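Local coordinates for protein SusD homolog (Bacteroides thetaiotaomicron VPI-5482, PDB 3IHV) that probably binds glycans at the outer membrane, as a SusD-family member of a gut Bacteroides, at residues 236-249 with 253-265. Numbering follows the deposited sequence. Where two conformers were deposited one is given.
With NA (sodium ion), chain F; EDO (1,2-ethanediol), chain M; EDO (1,2-ethanediol), chain O; EDO (1,2-ethanediol), chain N.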
# COMPACT_ATOMS: atom_id res chain seq x y z
N HIS A 236 -16.75 3.91 11.29
CA HIS A 236 -16.29 3.52 9.98
C HIS A 236 -16.99 2.22 9.55
O HIS A 236 -17.64 1.56 10.37
CB HIS A 236 -14.76 3.43 9.92
CG HIS A 236 -14.09 4.77 9.99
ND1 HIS A 236 -13.94 5.58 8.89
CD2 HIS A 236 -13.63 5.48 11.05
CE1 HIS A 236 -13.39 6.73 9.27
NE2 HIS A 236 -13.18 6.68 10.57
N GLY A 237 -16.88 1.89 8.27
CA GLY A 237 -17.52 0.68 7.76
C GLY A 237 -17.02 0.30 6.40
O GLY A 237 -16.07 0.91 5.87
N LEU A 238 -17.67 -0.71 5.83
CA LEU A 238 -17.40 -1.17 4.48
C LEU A 238 -18.41 -0.58 3.53
O LEU A 238 -19.65 -0.53 3.84
CB LEU A 238 -17.47 -2.70 4.40
CG LEU A 238 -16.51 -3.47 5.33
CD1 LEU A 238 -16.76 -5.00 5.31
CD2 LEU A 238 -15.06 -3.11 4.94
N LEU A 239 -17.93 -0.14 2.38
CA LEU A 239 -18.82 0.31 1.34
C LEU A 239 -19.67 -0.90 0.97
O LEU A 239 -19.17 -2.05 0.93
CB LEU A 239 -18.10 0.86 0.11
CG LEU A 239 -17.20 2.06 0.33
CD1 LEU A 239 -16.74 2.65 -1.02
CD2 LEU A 239 -17.93 3.15 1.17
N LYS A 240 -20.94 -0.63 0.69
CA LYS A 240 -21.87 -1.72 0.34
C LYS A 240 -21.36 -2.52 -0.86
O LYS A 240 -21.32 -3.75 -0.81
CB LYS A 240 -23.27 -1.17 0.06
CG LYS A 240 -24.27 -2.23 -0.38
CD LYS A 240 -25.68 -1.63 -0.62
CE LYS A 240 -26.57 -2.66 -1.28
NZ LYS A 240 -28.01 -2.23 -1.38
N ASP A 241 -20.95 -1.79 -1.91
CA ASP A 241 -20.49 -2.39 -3.15
C ASP A 241 -18.97 -2.31 -3.32
O ASP A 241 -18.40 -1.24 -3.36
CB ASP A 241 -21.15 -1.70 -4.32
CG ASP A 241 -22.64 -1.86 -4.30
OD1 ASP A 241 -23.13 -2.98 -4.06
OD2 ASP A 241 -23.33 -0.86 -4.57
N TYR A 242 -18.34 -3.46 -3.43
CA TYR A 242 -16.87 -3.51 -3.60
C TYR A 242 -16.42 -2.66 -4.77
O TYR A 242 -15.39 -2.00 -4.68
CB TYR A 242 -16.42 -4.94 -3.83
CG TYR A 242 -14.95 -5.15 -3.71
CD1 TYR A 242 -14.31 -5.14 -2.46
CD2 TYR A 242 -14.19 -5.46 -4.82
CE1 TYR A 242 -12.96 -5.39 -2.35
CE2 TYR A 242 -12.86 -5.71 -4.72
CZ TYR A 242 -12.24 -5.67 -3.50
OH TYR A 242 -10.89 -5.91 -3.46
N GLU A 243 -17.19 -2.70 -5.85
CA GLU A 243 -16.87 -1.93 -7.06
C GLU A 243 -16.78 -0.43 -6.78
O GLU A 243 -16.00 0.27 -7.39
CB GLU A 243 -17.87 -2.25 -8.18
CG GLU A 243 -17.58 -1.48 -9.48
CD GLU A 243 -18.44 -1.89 -10.67
OE1 GLU A 243 -19.13 -2.92 -10.58
OE2 GLU A 243 -18.44 -1.15 -11.66
N GLN A 244 -17.60 0.06 -5.84
CA GLN A 244 -17.61 1.47 -5.50
C GLN A 244 -16.25 1.96 -5.03
O GLN A 244 -15.92 3.13 -5.21
CB GLN A 244 -18.71 1.78 -4.45
CG GLN A 244 -19.02 3.26 -4.33
CD GLN A 244 -19.64 3.84 -5.61
OE1 GLN A 244 -20.57 3.26 -6.15
NE2 GLN A 244 -19.15 4.98 -6.06
N LEU A 245 -15.48 1.12 -4.34
CA LEU A 245 -14.16 1.53 -3.97
C LEU A 245 -13.30 1.97 -5.17
O LEU A 245 -12.51 2.93 -5.07
CB LEU A 245 -13.40 0.39 -3.27
CG LEU A 245 -13.86 -0.03 -1.88
CD1 LEU A 245 -13.36 -1.40 -1.52
CD2 LEU A 245 -13.45 1.04 -0.83
N TRP A 246 -13.46 1.27 -6.29
CA TRP A 246 -12.62 1.49 -7.48
C TRP A 246 -13.19 2.67 -8.27
O TRP A 246 -12.42 3.53 -8.78
CB TRP A 246 -12.42 0.14 -8.27
CG TRP A 246 -12.06 -0.88 -7.23
CD1 TRP A 246 -12.82 -1.91 -6.79
CD2 TRP A 246 -10.96 -0.79 -6.34
NE1 TRP A 246 -12.24 -2.49 -5.70
CE2 TRP A 246 -11.09 -1.83 -5.41
CE3 TRP A 246 -9.83 0.03 -6.27
CZ2 TRP A 246 -10.16 -2.04 -4.41
CZ3 TRP A 246 -8.92 -0.19 -5.26
CH2 TRP A 246 -9.09 -1.20 -4.35
N LYS A 247 -14.51 2.74 -8.35
CA LYS A 247 -15.15 3.92 -8.93
C LYS A 247 -14.65 5.16 -8.19
O LYS A 247 -14.22 6.14 -8.81
CB LYS A 247 -16.69 3.88 -8.84
CG LYS A 247 -17.32 2.75 -9.64
CD LYS A 247 -18.85 2.76 -9.56
CE LYS A 247 -19.50 1.61 -10.34
NZ LYS A 247 -21.05 1.67 -10.33
N ASN A 248 -14.69 5.12 -6.86
CA ASN A 248 -14.30 6.28 -6.07
C ASN A 248 -12.84 6.69 -6.25
O ASN A 248 -12.54 7.86 -6.54
CB ASN A 248 -14.54 6.03 -4.57
CG ASN A 248 -15.99 6.00 -4.18
OD1 ASN A 248 -16.88 6.35 -4.97
ND2 ASN A 248 -16.24 5.66 -2.92
N THR A 249 -11.94 5.73 -6.09
CA THR A 249 -10.51 6.05 -6.14
C THR A 249 -10.04 6.51 -7.53
O THR A 249 -9.11 7.30 -7.63
CB THR A 249 -9.68 4.88 -5.57
OG1 THR A 249 -8.45 5.39 -5.02
CG2 THR A 249 -9.41 3.83 -6.66
N THR A 253 -13.00 10.73 -5.64
CA THR A 253 -14.15 10.81 -4.73
C THR A 253 -13.73 10.33 -3.37
O THR A 253 -13.42 9.14 -3.17
CB THR A 253 -15.29 9.98 -5.22
OG1 THR A 253 -15.69 10.49 -6.49
CG2 THR A 253 -16.52 10.09 -4.28
N TRP A 254 -13.69 11.27 -2.43
CA TRP A 254 -13.38 10.95 -1.05
C TRP A 254 -14.65 10.53 -0.32
O TRP A 254 -15.62 11.27 -0.30
CB TRP A 254 -12.81 12.17 -0.32
CG TRP A 254 -12.67 12.00 1.14
CD1 TRP A 254 -13.43 12.64 2.11
CD2 TRP A 254 -11.74 11.17 1.85
NE1 TRP A 254 -13.04 12.22 3.36
CE2 TRP A 254 -12.02 11.32 3.23
CE3 TRP A 254 -10.71 10.31 1.47
CZ2 TRP A 254 -11.28 10.67 4.22
CZ3 TRP A 254 -9.99 9.65 2.45
CH2 TRP A 254 -10.28 9.84 3.80
N ASP A 255 -14.60 9.37 0.31
CA ASP A 255 -15.67 8.88 1.16
C ASP A 255 -14.95 8.33 2.41
O ASP A 255 -14.23 7.34 2.31
CB ASP A 255 -16.50 7.77 0.49
CG ASP A 255 -17.66 7.28 1.36
OD1 ASP A 255 -17.62 7.45 2.60
OD2 ASP A 255 -18.61 6.66 0.79
N PRO A 256 -15.12 8.98 3.57
CA PRO A 256 -14.37 8.53 4.73
C PRO A 256 -14.87 7.22 5.37
O PRO A 256 -14.26 6.74 6.32
CB PRO A 256 -14.60 9.68 5.74
CG PRO A 256 -15.97 10.11 5.45
CD PRO A 256 -16.10 10.03 3.92
N THR A 257 -15.96 6.66 4.88
CA THR A 257 -16.50 5.44 5.45
C THR A 257 -15.47 4.32 5.60
O THR A 257 -15.22 3.84 6.70
CB THR A 257 -17.71 4.93 4.63
OG1 THR A 257 -18.72 5.95 4.61
CG2 THR A 257 -18.28 3.66 5.25
N GLU A 258 -14.91 3.91 4.48
CA GLU A 258 -13.91 2.83 4.41
C GLU A 258 -12.49 3.31 4.17
O GLU A 258 -11.53 2.73 4.65
CB GLU A 258 -14.33 1.82 3.32
CG GLU A 258 -13.42 0.60 3.27
CD GLU A 258 -13.94 -0.56 2.46
OE1 GLU A 258 -15.09 -0.52 1.93
OE2 GLU A 258 -13.15 -1.53 2.38
N SER A 259 -12.34 4.33 3.35
CA SER A 259 -11.03 4.84 3.03
C SER A 259 -10.42 5.57 4.23
O SER A 259 -10.87 6.65 4.61
CB SER A 259 -11.13 5.82 1.87
OG SER A 259 -9.81 6.19 1.50
N LEU A 260 -9.37 5.01 4.80
CA LEU A 260 -8.70 5.61 5.95
C LEU A 260 -7.46 6.44 5.53
O LEU A 260 -7.40 7.64 5.82
CB LEU A 260 -8.35 4.50 6.94
CG LEU A 260 -9.57 3.74 7.50
CD1 LEU A 260 -9.05 2.64 8.44
CD2 LEU A 260 -10.60 4.62 8.21
N ILE A 261 -6.54 5.83 4.78
CA ILE A 261 -5.35 6.49 4.28
C ILE A 261 -5.35 6.30 2.76
O ILE A 261 -5.17 5.21 2.27
CB ILE A 261 -4.04 5.94 4.90
CG1 ILE A 261 -4.11 6.05 6.43
CG2 ILE A 261 -2.82 6.72 4.31
CD1 ILE A 261 -2.91 5.39 7.17
N GLU A 262 -5.60 7.39 2.04
CA GLU A 262 -5.67 7.33 0.61
C GLU A 262 -4.89 8.54 0.11
O GLU A 262 -5.07 9.65 0.62
CB GLU A 262 -7.15 7.33 0.17
CG GLU A 262 -7.36 7.24 -1.35
CD GLU A 262 -8.82 7.25 -1.75
OE1 GLU A 262 -9.70 7.45 -0.86
OE2 GLU A 262 -9.07 7.01 -2.94
N ILE A 263 -4.01 8.30 -0.86
CA ILE A 263 -3.18 9.35 -1.45
C ILE A 263 -3.92 9.92 -2.64
O ILE A 263 -4.29 9.18 -3.57
CB ILE A 263 -1.83 8.80 -1.95
CG1 ILE A 263 -1.20 7.88 -0.92
CG2 ILE A 263 -0.89 9.95 -2.37
CD1 ILE A 263 -1.16 8.46 0.49
N SER A 264 -4.16 11.21 -2.63
CA SER A 264 -4.83 11.87 -3.74
C SER A 264 -3.85 12.40 -4.77
O SER A 264 -2.92 13.16 -4.44
CB SER A 264 -5.72 13.02 -3.25
OG SER A 264 -6.21 13.78 -4.34
N PHE A 265 -4.06 12.00 -6.01
CA PHE A 265 -3.32 12.54 -7.13
C PHE A 265 -4.28 13.33 -8.00
O PHE A 265 -5.35 12.84 -8.33
CB PHE A 265 -2.72 11.42 -7.97
CG PHE A 265 -1.67 10.64 -7.26
CD1 PHE A 265 -0.37 11.09 -7.20
CD2 PHE A 265 -1.97 9.45 -6.64
CE1 PHE A 265 0.61 10.37 -6.54
CE2 PHE A 265 -1.02 8.72 -5.96
CZ PHE A 265 0.30 9.18 -5.91
NA NA F . -7.36 11.88 -8.06
C1 EDO M . -2.08 13.41 -1.08
O1 EDO M . -3.33 12.90 -0.64
C2 EDO M . -1.08 13.45 0.06
O2 EDO M . -1.00 12.26 0.86
C1 EDO O . -22.87 5.42 -6.87
O1 EDO O . -22.83 4.06 -7.32
C2 EDO O . -22.36 6.34 -7.96
O2 EDO O . -20.98 6.09 -8.27
C1 EDO N . -2.72 10.57 4.18
O1 EDO N . -4.03 10.95 4.63
C2 EDO N . -2.74 10.23 2.68
O2 EDO N . -3.33 11.24 1.84
O HOH W 1 -18.90 5.79 -1.75
O HOH W 2 -17.23 7.93 -7.55
O HOH W 3 -9.09 9.74 -8.67
O HOH W 4 -8.16 12.92 -6.06
O HOH W 5 -8.88 13.00 -9.43
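The imidazole of H236 carries L260 CD2 over one face, a CH-pi contact 3.7 Å from the ring centroid, while carbonyl oxygens of P256 and T257 lie at its edge, close to its plane. In this corner of the helix-rich SusD fold a flat ring suits the place, offering a face to the leucine methyl and an in-plane N-H to the carbonyls: ND1 gives a 144° hydrogen bond to T257 O and a weak one to P256 O. T257 O also accepts from G237 N, at 3.0 Å, on the opposite face of its carbonyl plane. Two residues before T257, D255 forms an Asx turn: its short carboxylate lets OD1 accept hydrogen bonds from both the backbone N and OG1 of T257. The turn leads into strand 259-263, which carries a classic beta bulge at L260 and I261 facing L395 of antiparallel strand 392-396.

E258, extended with CG anti to its backbone N (chi1 -174°), is long enough to bring OE1 within 2.9 Å of L239 N, on the anti side of the carboxylate. L245 CD2 and L238 CD2 pack against its CD, and R429 and R396 form salt bridges to its two oxygens. With alanine in its place, L239 N would probably lose its acceptor, the arginines their carboxylate partner, and a gap is likely to open beside L245 CD2. Near the end of helix 242-250, N248 O accepts from T253 N; its amide serves both ways, ND2 reaching D255 OD2 through a water while OD1 accepts from Q244 NE2. At the next residue, T249 OG1 donates to E262 OE2 at 2.7 Å, while S259 OG holds OE1 of that same carboxylate from above its plane.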